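Local coordinates for vacuolar protein sorting 29 (Cryptosporidium parvum, PDB 2A22), which probably takes part in vacuolar protein sorting as a Vps29-type transport protein built on a calcineurin-like phosphoesterase fold, at residues A[82-87]-A[116-121]; A[125-130]-A[148-153]; A[142-147]-A[160-165]. One frame throughout, in Å; residues are numbered along the deposited sequence.

Interaction 1. Residues A[82-87]-A[116-121]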
loop_
_atom_site.group_PDB
_atom_site.type_symbol
_atom_site.label_atom_id
_atom_site.label_comp_id
_atom_site.label_asym_id
_atom_site.label_seq_id
_atom_site.Cartn_x
_atom_site.Cartn_y
_atom_site.Cartn_z
ATOM N N TYR A 82 -3.141 5.652 6.999
ATOM C CA TYR A 82 -2.281 4.799 7.804
ATOM C C TYR A 82 -0.963 4.575 7.088
ATOM O O TYR A 82 -0.939 4.133 5.920
ATOM C CB TYR A 82 -2.977 3.442 8.061
ATOM C CG TYR A 82 -4.286 3.623 8.813
ATOM C CD1 TYR A 82 -4.305 3.555 10.191
ATOM C CD2 TYR A 82 -5.495 3.918 8.144
ATOM C CE1 TYR A 82 -5.465 3.753 10.914
ATOM C CE2 TYR A 82 -6.693 4.121 8.865
ATOM C CZ TYR A 82 -6.651 4.030 10.260
ATOM O OH TYR A 82 -7.769 4.213 11.056
ATOM N N ILE A 83 0.133 4.851 7.791
ATOM C CA ILE A 83 1.480 4.678 7.267
ATOM C C ILE A 83 2.267 3.857 8.241
ATOM O O ILE A 83 2.310 4.148 9.457
ATOM C CB ILE A 83 2.182 6.038 7.055
ATOM C CG1 ILE A 83 1.390 6.890 6.034
ATOM C CG2 ILE A 83 3.651 5.842 6.636
ATOM C CD1 ILE A 83 1.786 8.410 5.968
ATOM N N VAL A 84 2.882 2.797 7.733
ATOM C CA VAL A 84 3.748 1.999 8.579
ATOM C C VAL A 84 5.218 2.298 8.254
ATOM O O VAL A 84 5.546 2.782 7.170
ATOM C CB VAL A 84 3.427 0.489 8.498
ATOM C CG1 VAL A 84 2.030 0.243 9.068
ATOM C CG2 VAL A 84 3.580 -0.045 7.043
ATOM N N SER A 85 6.080 2.023 9.215
ATOM C CA SER A 85 7.519 2.193 9.060
ATOM C C SER A 85 8.166 1.156 8.125
ATOM O O SER A 85 7.976 -0.055 8.290
ATOM C CB SER A 85 8.173 2.089 10.445
ATOM O OG SER A 85 9.478 2.612 10.363
ATOM N N GLY A 86 8.937 1.627 7.155
ATOM C CA GLY A 86 9.763 0.745 6.333
ATOM C C GLY A 86 11.228 0.769 6.727
ATOM O O GLY A 86 11.604 1.481 7.633
ATOM N N ASP A 87 12.059 -0.004 6.034
ATOM C CA ASP A 87 13.486 -0.133 6.377
ATOM C C ASP A 87 14.348 1.087 5.998
ATOM O O ASP A 87 15.454 1.209 6.465
ATOM C CB ASP A 87 14.092 -1.405 5.756
ATOM C CG ASP A 87 14.019 -1.421 4.241
ATOM O OD1 ASP A 87 12.972 -1.095 3.652
ATOM O OD2 ASP A 87 15.017 -1.784 3.606
ATOM N N ILE A 116 -8.226 -5.379 7.676
ATOM C CA ILE A 116 -7.087 -5.271 6.785
ATOM C C ILE A 116 -5.778 -5.093 7.560
ATOM O O ILE A 116 -5.625 -4.138 8.348
ATOM C CB ILE A 116 -7.315 -4.153 5.742
ATOM C CG1 ILE A 116 -8.751 -4.280 5.185
ATOM C CG2 ILE A 116 -6.218 -4.200 4.656
ATOM C CD1 ILE A 116 -9.078 -3.435 3.949
ATOM N N GLY A 117 -4.837 -6.008 7.321
ATOM C CA GLY A 117 -3.507 -5.923 7.920
ATOM C C GLY A 117 -2.568 -5.166 6.994
ATOM O O GLY A 117 -2.628 -5.341 5.771
ATOM N N LEU A 118 -1.717 -4.328 7.583
ATOM C CA LEU A 118 -0.763 -3.473 6.860
ATOM C C LEU A 118 0.614 -3.523 7.545
ATOM O O LEU A 118 0.717 -3.267 8.750
ATOM C CB LEU A 118 -1.249 -2.029 6.853
ATOM C CG LEU A 118 -0.297 -0.998 6.224
ATOM C CD1 LEU A 118 -0.261 -1.202 4.708
ATOM C CD2 LEU A 118 -0.800 0.405 6.598
ATOM N N MET A 119 1.649 -3.896 6.793
ATOM C CA MET A 119 2.993 -3.932 7.333
ATOM C C MET A 119 4.003 -3.810 6.193
ATOM O O MET A 119 3.685 -4.144 5.078
ATOM C CB MET A 119 3.220 -5.206 8.163
ATOM C CG MET A 119 3.032 -6.518 7.402
ATOM S SD MET A 119 3.577 -7.991 8.344
ATOM C CE MET A 119 4.556 -7.191 9.618
ATOM N N HIS A 120 5.212 -3.327 6.474
ATOM C CA HIS A 120 6.173 -3.108 5.410
ATOM C C HIS A 120 6.571 -4.387 4.642
ATOM O O HIS A 120 6.691 -4.360 3.414
ATOM C CB HIS A 120 7.409 -2.313 5.887
ATOM C CG HIS A 120 8.381 -2.042 4.784
ATOM N ND1 HIS A 120 8.070 -1.236 3.707
ATOM C CD2 HIS A 120 9.618 -2.538 4.544
ATOM C CE1 HIS A 120 9.087 -1.229 2.861
ATOM N NE2 HIS A 120 10.037 -2.015 3.343
ATOM N N GLY A 121 6.769 -5.495 5.349
ATOM C CA GLY A 121 7.055 -6.763 4.678
ATOM C C GLY A 121 8.458 -7.321 4.834
ATOM O O GLY A 121 8.711 -8.494 4.538
HETATM O O HOH W 1 6.236 -2.232 8.841
#
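One face of the His120 imidazole is covered by Gly86, whose CA lies 3.6 Å from the ring centroid, 17° off the normal and displaced toward the rim: a CH-pi contact with backbone rather than with a side chain. Asp87 N lies over the same face. The ring's NE2 gives Asp87 OD1 a weak, bent bond of 3.1 Å (121° at the hydrogen), with carboxylate and ring planes 31° apart. Both groups have stronger partners beyond this pair: ND1 of His120 is held by Thr62 O, its NE2 pairs with His149 ND1, and Asp87 OD1 takes Asn64 ND2. His120 CB comes within 3.3 Å of Ser85 O, and one water bridges that oxygen to His120 N.

The two strands leading here, 81-83 and 114-119, lie in different sheets of the alpha-beta-beta-alpha sandwich, and their loops converge where metallophosphoesterases carry metal ligands. Asp87, His120 and His149 could frame such a site, although this model holds no metal there.

Deeper in, Val84 splits its branches. CG1 meets Leu118 CD2 at 3.8 Å, while CG2 reaches over to His120 N at 3.7 Å. Leu118 CD2 also touches Tyr82 CB (4.0 Å); the phenol ring beyond that CB leads away onto Val107 and Val109.

Interaction 2. Residues A[125-130]-A[148-153]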
loop_
_atom_site.group_PDB
_atom_site.type_symbol
_atom_site.label_atom_id
_atom_site.label_comp_id
_atom_site.label_asym_id
_atom_site.label_seq_id
_atom_site.Cartn_x
_atom_site.Cartn_y
_atom_site.Cartn_z
ATOM N N LEU A 125 9.711 -13.540 6.301
ATOM C CA LEU A 125 10.925 -14.302 5.955
ATOM C C LEU A 125 10.642 -15.728 5.493
ATOM O O LEU A 125 10.052 -16.513 6.229
ATOM C CB LEU A 125 11.911 -14.284 7.125
ATOM C CG LEU A 125 12.305 -12.889 7.648
ATOM C CD1 LEU A 125 13.031 -12.984 8.987
ATOM C CD2 LEU A 125 13.135 -12.101 6.608
ATOM N N PRO A 126 11.038 -16.066 4.255
ATOM C CA PRO A 126 11.685 -15.181 3.276
ATOM C C PRO A 126 10.685 -14.177 2.714
ATOM O O PRO A 126 9.469 -14.418 2.762
ATOM C CB PRO A 126 12.118 -16.127 2.151
ATOM C CG PRO A 126 11.813 -17.529 2.627
ATOM C CD PRO A 126 10.824 -17.429 3.733
ATOM N N TRP A 127 11.199 -13.069 2.183
ATOM C CA TRP A 127 10.369 -12.007 1.623
ATOM C C TRP A 127 9.391 -12.500 0.562
ATOM O O TRP A 127 9.751 -13.306 -0.297
ATOM C CB TRP A 127 11.253 -10.884 1.083
ATOM C CG TRP A 127 12.043 -10.187 2.174
ATOM C CD1 TRP A 127 11.612 -9.891 3.436
ATOM C CD2 TRP A 127 13.387 -9.698 2.087
ATOM N NE1 TRP A 127 12.602 -9.251 4.145
ATOM C CE2 TRP A 127 13.700 -9.107 3.339
ATOM C CE3 TRP A 127 14.358 -9.703 1.078
ATOM C CZ2 TRP A 127 14.948 -8.515 3.610
ATOM C CZ3 TRP A 127 15.600 -9.116 1.341
ATOM C CH2 TRP A 127 15.881 -8.523 2.601
ATOM N N ASP A 128 8.148 -12.031 0.668
ATOM C CA ASP A 128 7.057 -12.389 -0.239
ATOM C C ASP A 128 6.681 -13.870 -0.260
ATOM O O ASP A 128 5.950 -14.307 -1.153
ATOM C CB ASP A 128 7.343 -11.891 -1.675
ATOM C CG ASP A 128 6.860 -10.465 -1.910
ATOM O OD1 ASP A 128 6.028 -9.959 -1.119
ATOM O OD2 ASP A 128 7.309 -9.848 -2.896
ATOM N N ASP A 129 7.172 -14.649 0.703
ATOM C CA ASP A 129 6.835 -16.078 0.742
ATOM C C ASP A 129 5.373 -16.269 1.155
ATOM O O ASP A 129 4.984 -15.880 2.261
ATOM C CB ASP A 129 7.761 -16.855 1.684
ATOM C CG ASP A 129 7.418 -18.356 1.742
ATOM O OD1 ASP A 129 8.105 -19.154 1.066
ATOM O OD2 ASP A 129 6.452 -18.728 2.449
ATOM N N PRO A 130 4.568 -16.889 0.278
ATOM C CA PRO A 130 3.117 -17.039 0.506
ATOM C C PRO A 130 2.816 -17.666 1.856
ATOM O O PRO A 130 1.897 -17.209 2.556
ATOM C CB PRO A 130 2.683 -17.960 -0.630
ATOM C CG PRO A 130 3.654 -17.658 -1.712
ATOM C CD PRO A 130 4.971 -17.489 -1.006
ATOM N N GLY A 148 4.642 -4.456 1.473
ATOM C CA GLY A 148 5.461 -3.923 0.382
ATOM C C GLY A 148 6.858 -4.517 0.375
ATOM O O GLY A 148 7.042 -5.745 0.279
ATOM N N HIS A 149 7.838 -3.625 0.463
ATOM C CA HIS A 149 9.255 -3.954 0.592
ATOM C C HIS A 149 9.972 -4.482 -0.653
ATOM O O HIS A 149 11.062 -4.033 -0.986
ATOM C CB HIS A 149 9.543 -4.864 1.813
ATOM C CG HIS A 149 11.003 -5.107 2.012
ATOM N ND1 HIS A 149 11.867 -4.110 2.420
ATOM C CD2 HIS A 149 11.771 -6.196 1.763
ATOM C CE1 HIS A 149 13.100 -4.585 2.453
ATOM N NE2 HIS A 149 13.069 -5.848 2.064
ATOM N N THR A 150 9.360 -5.426 -1.349
ATOM C CA THR A 150 10.049 -6.144 -2.430
ATOM C C THR A 150 9.956 -5.499 -3.824
ATOM O O THR A 150 10.641 -5.938 -4.760
ATOM C CB THR A 150 9.507 -7.543 -2.508
ATOM O OG1 THR A 150 8.097 -7.476 -2.779
ATOM C CG2 THR A 150 9.720 -8.252 -1.152
ATOM N N HIS A 151 9.089 -4.489 -3.970
ATOM C CA HIS A 151 8.772 -3.867 -5.288
ATOM C C HIS A 151 8.107 -4.811 -6.291
ATOM O O HIS A 151 8.082 -4.529 -7.487
ATOM C CB HIS A 151 10.016 -3.191 -5.943
ATOM C CG HIS A 151 10.583 -2.046 -5.145
ATOM N ND1 HIS A 151 11.317 -1.029 -5.722
ATOM C CD2 HIS A 151 10.514 -1.758 -3.823
ATOM C CE1 HIS A 151 11.685 -0.175 -4.788
ATOM N NE2 HIS A 151 11.211 -0.592 -3.626
ATOM N N LYS A 152 7.543 -5.908 -5.802
ATOM C CA LYS A 152 6.839 -6.823 -6.640
ATOM C C LYS A 152 5.345 -6.650 -6.479
ATOM O O LYS A 152 4.752 -7.097 -5.483
ATOM C CB LYS A 152 7.207 -8.277 -6.339
ATOM C CG LYS A 152 6.722 -9.214 -7.472
ATOM C CD LYS A 152 6.917 -10.687 -7.171
ATOM C CE LYS A 152 6.896 -11.477 -8.511
ATOM N NZ LYS A 152 6.983 -12.972 -8.355
ATOM N N LEU A 153 4.752 -6.031 -7.494
ATOM C CA LEU A 153 3.316 -5.877 -7.611
ATOM C C LEU A 153 2.664 -7.256 -7.622
ATOM O O LEU A 153 3.054 -8.136 -8.403
ATOM C CB LEU A 153 3.005 -5.127 -8.901
ATOM C CG LEU A 153 1.622 -4.572 -9.248
ATOM C CD1 LEU A 153 1.059 -3.654 -8.156
ATOM C CD2 LEU A 153 1.740 -3.858 -10.605
HETATM O O HOH W 2 5.758 -8.108 0.783
HETATM O O HOH W 3 4.806 -9.356 -4.009
#
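Trp127 makes its first touch on Thr150 at CB, which rests 3.8 Å from the CG2 methyl. From there chi1 of -65° sets CG opposite the carbonyl carbon, and the indole comes to lie against His149. CG and CD1, on the pyrrole side, face His149 CD2; further along, CE2 and CZ2 are each 3.6 Å from His149 NE2. That nitrogen stands over the centre of the indole, and the rings form a tilted edge-to-face pair, imidazole edge to indole face, the pyrrole and imidazole centroids being 4.6 Å apart and the planes at 59°. The indole NE1 is bound to Asn122 O, a bond that should limit the rotation of the ring, and His149 ND1 turns to His120 NE2.

The next residue, Asp128, comes at Thr150 from the opposite direction. Its OD2 accepts a short 2.5 Å bond from Thr150 OG1, the hydroxyl sitting above the carboxylate plane by 37°. Two waters widen the grip. One joins Asp128 OD1 to Gly148 O; the other joins OD2, weakly, to Lys152 O. The Lys152 amine stretches past this cluster, its NZ 6.3 Å from OD2, so any attraction is long-range.

Pro126 to Asp129 form a type II turn whose two central residues, Trp127 and Asp128, make most of the contact. Asp129 then N-caps helix 130-140 through Ser132 N, while 148-153 links strands 144-147 and 154-158. The contact thus sets the turn leading into that helix against the loop at the end of the central strand, beside Asn165 of strand 161-165.

Interaction 3. Residues A[142-147]-A[160-165]; sequences CDILVT and GKLFLN
Leu164 O is gripped twice: by Thr147 N at 3.1 Å and by a water at 3.0 Å that also donates to Thr147 OG1. With chi1 at 66°, that hydroxyl lies between the backbone N and the carbonyl carbon, turned to the water. The rest of the ladder is parallel and regular. Leu162 O takes Leu145 N at 2.8 Å, almost in line with its carbonyl, Leu145 O takes Leu164 N at 2.9 Å, and Asp143 O receives Leu162 N. CA-H...O contacts fill in between, as from Ile144 CA to Leu162 O.

Side chains split between the two faces of the sheet. On one, Ile144 and Leu162 run side by side, and Ile144 CG2 reaches Leu164 CD1 at 3.7 Å; Met187 of the other sheet packs against all three. On the opposite face Leu145 CD2 comes in at the edge of the Phe163 ring, 4.0 Å from CD1, while Phe156 stacks on that ring and Gln137 and Leu140 of helix 130-140 cover the pair.

At the start, Lys161 folds back, bent at chi2, bringing CD to 3.3 Å from Cys142 O; its NZ stays 5.6 Å from Asp143 OD1, and Asp143 OD2 instead binds Lys115 N. At the far end Asn165 packs against Thr147 O, its OD1 held by Gly167 N. Neighbouring parallel strands with apolar residues facing a second sheet and a helix over the outer face: this is one half of the alpha-beta-beta-alpha sandwich of calcineurin-like phosphoesterases.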
loop_
_atom_site.group_PDB
_atom_site.type_symbol
_atom_site.label_atom_id
_atom_site.label_comp_id
_atom_site.label_asym_id
_atom_site.label_seq_id
_atom_site.Cartn_x
_atom_site.Cartn_y
_atom_site.Cartn_z
ATOM N N CYS A 142 -6.301 -11.027 10.008
ATOM C CA CYS A 142 -6.942 -10.137 9.040
ATOM C C CYS A 142 -7.537 -10.916 7.858
ATOM O O CYS A 142 -7.173 -12.066 7.624
ATOM C CB CYS A 142 -5.969 -9.025 8.600
ATOM S SG CYS A 142 -4.469 -9.640 7.860
ATOM N N ASP A 143 -8.491 -10.302 7.156
ATOM C CA ASP A 143 -9.048 -10.862 5.920
ATOM C C ASP A 143 -8.206 -10.523 4.702
ATOM O O ASP A 143 -8.182 -11.267 3.739
ATOM C CB ASP A 143 -10.462 -10.331 5.693
ATOM C CG ASP A 143 -11.349 -10.580 6.871
ATOM O OD1 ASP A 143 -11.487 -11.752 7.248
ATOM O OD2 ASP A 143 -11.878 -9.613 7.445
ATOM N N ILE A 144 -7.544 -9.368 4.737
ATOM C CA ILE A 144 -6.706 -8.908 3.630
ATOM C C ILE A 144 -5.401 -8.418 4.234
ATOM O O ILE A 144 -5.392 -7.650 5.214
ATOM C CB ILE A 144 -7.378 -7.759 2.806
ATOM C CG1 ILE A 144 -8.761 -8.181 2.268
ATOM C CG2 ILE A 144 -6.438 -7.280 1.665
ATOM C CD1 ILE A 144 -9.621 -7.021 1.677
ATOM N N LEU A 145 -4.298 -8.888 3.681
ATOM C CA LEU A 145 -2.988 -8.430 4.136
ATOM C C LEU A 145 -2.263 -7.613 3.059
ATOM O O LEU A 145 -2.047 -8.088 1.931
ATOM C CB LEU A 145 -2.126 -9.614 4.570
ATOM C CG LEU A 145 -0.703 -9.293 5.035
ATOM C CD1 LEU A 145 -0.695 -8.483 6.372
ATOM C CD2 LEU A 145 0.119 -10.576 5.203
ATOM N N VAL A 146 -1.854 -6.399 3.439
ATOM C CA VAL A 146 -1.127 -5.498 2.536
ATOM C C VAL A 146 0.331 -5.284 2.996
ATOM O O VAL A 146 0.594 -4.749 4.086
ATOM C CB VAL A 146 -1.858 -4.143 2.431
ATOM C CG1 VAL A 146 -1.205 -3.246 1.331
ATOM C CG2 VAL A 146 -3.365 -4.373 2.147
ATOM N N THR A 147 1.273 -5.699 2.160
ATOM C CA THR A 147 2.694 -5.551 2.474
ATOM C C THR A 147 3.433 -4.979 1.253
ATOM O O THR A 147 2.906 -5.005 0.127
ATOM C CB THR A 147 3.326 -6.910 2.864
ATOM O OG1 THR A 147 3.310 -7.779 1.722
ATOM C CG2 THR A 147 2.538 -7.575 4.013
ATOM N N GLY A 160 -9.214 -18.216 1.062
ATOM C CA GLY A 160 -10.165 -17.134 1.351
ATOM C C GLY A 160 -9.595 -15.830 1.889
ATOM O O GLY A 160 -10.346 -14.926 2.211
ATOM N N LYS A 161 -8.276 -15.722 1.973
ATOM C CA LYS A 161 -7.623 -14.470 2.394
ATOM C C LYS A 161 -6.933 -13.830 1.188
ATOM O O LYS A 161 -6.513 -14.533 0.261
ATOM C CB LYS A 161 -6.622 -14.741 3.534
ATOM C CG LYS A 161 -7.257 -15.497 4.742
ATOM C CD LYS A 161 -8.097 -14.547 5.601
ATOM C CE LYS A 161 -9.210 -15.252 6.370
ATOM N NZ LYS A 161 -8.754 -16.601 6.764
ATOM N N LEU A 162 -6.823 -12.504 1.199
ATOM C CA LEU A 162 -6.290 -11.788 0.054
ATOM C C LEU A 162 -4.960 -11.113 0.407
ATOM O O LEU A 162 -4.865 -10.438 1.439
ATOM C CB LEU A 162 -7.330 -10.794 -0.451
ATOM C CG LEU A 162 -7.110 -10.011 -1.748
ATOM C CD1 LEU A 162 -6.995 -10.936 -2.981
ATOM C CD2 LEU A 162 -8.233 -8.996 -1.943
ATOM N N PHE A 163 -3.937 -11.339 -0.427
ATOM C CA PHE A 163 -2.565 -10.822 -0.213
ATOM C C PHE A 163 -2.166 -9.861 -1.321
ATOM O O PHE A 163 -2.109 -10.248 -2.498
ATOM C CB PHE A 163 -1.562 -11.975 -0.134
ATOM C CG PHE A 163 -1.862 -12.944 0.970
ATOM C CD1 PHE A 163 -1.285 -12.783 2.233
ATOM C CD2 PHE A 163 -2.771 -13.977 0.775
ATOM C CE1 PHE A 163 -1.595 -13.664 3.289
ATOM C CE2 PHE A 163 -3.087 -14.860 1.819
ATOM C CZ PHE A 163 -2.495 -14.695 3.078
ATOM N N LEU A 164 -1.942 -8.600 -0.953
ATOM C CA LEU A 164 -1.689 -7.534 -1.933
ATOM C C LEU A 164 -0.335 -6.882 -1.656
ATOM O O LEU A 164 0.053 -6.709 -0.488
ATOM C CB LEU A 164 -2.804 -6.486 -1.854
ATOM C CG LEU A 164 -4.252 -7.054 -1.886
ATOM C CD1 LEU A 164 -5.279 -6.007 -1.622
ATOM C CD2 LEU A 164 -4.536 -7.689 -3.243
ATOM N N ASN A 165 0.375 -6.533 -2.723
ATOM C CA ASN A 165 1.598 -5.731 -2.626
ATOM C C ASN A 165 1.470 -4.725 -3.740
ATOM O O ASN A 165 1.436 -5.119 -4.893
ATOM C CB ASN A 165 2.862 -6.601 -2.805
ATOM C CG ASN A 165 4.176 -5.818 -2.676
ATOM O OD1 ASN A 165 4.256 -4.625 -2.998
ATOM N ND2 ASN A 165 5.237 -6.520 -2.227
HETATM O O HOH W 4 1.088 -9.213 0.707
#

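In the fold
From the N terminus, interaction 1 closes first: the chain leaves 82-87, runs through strand 106-111 without any helix, and returns at 116-121, tying the end of an edge strand of one sheet to the other sheet. Only then does 125-130 open interaction 2. Its loop contains helix 130-140 and the strand of 142-147, so interaction 3 opens before interaction 2 closes at 148-153; 160-165 closes interaction 3 afterwards, and the two cross. Strand 114-119 pairs with 144-147, joining interactions 1 and 3 in one sheet. His120 meets Gly148 and His149, linking interactions 1 and 2, while Asn165 lies against Thr150 between interactions 2 and 3.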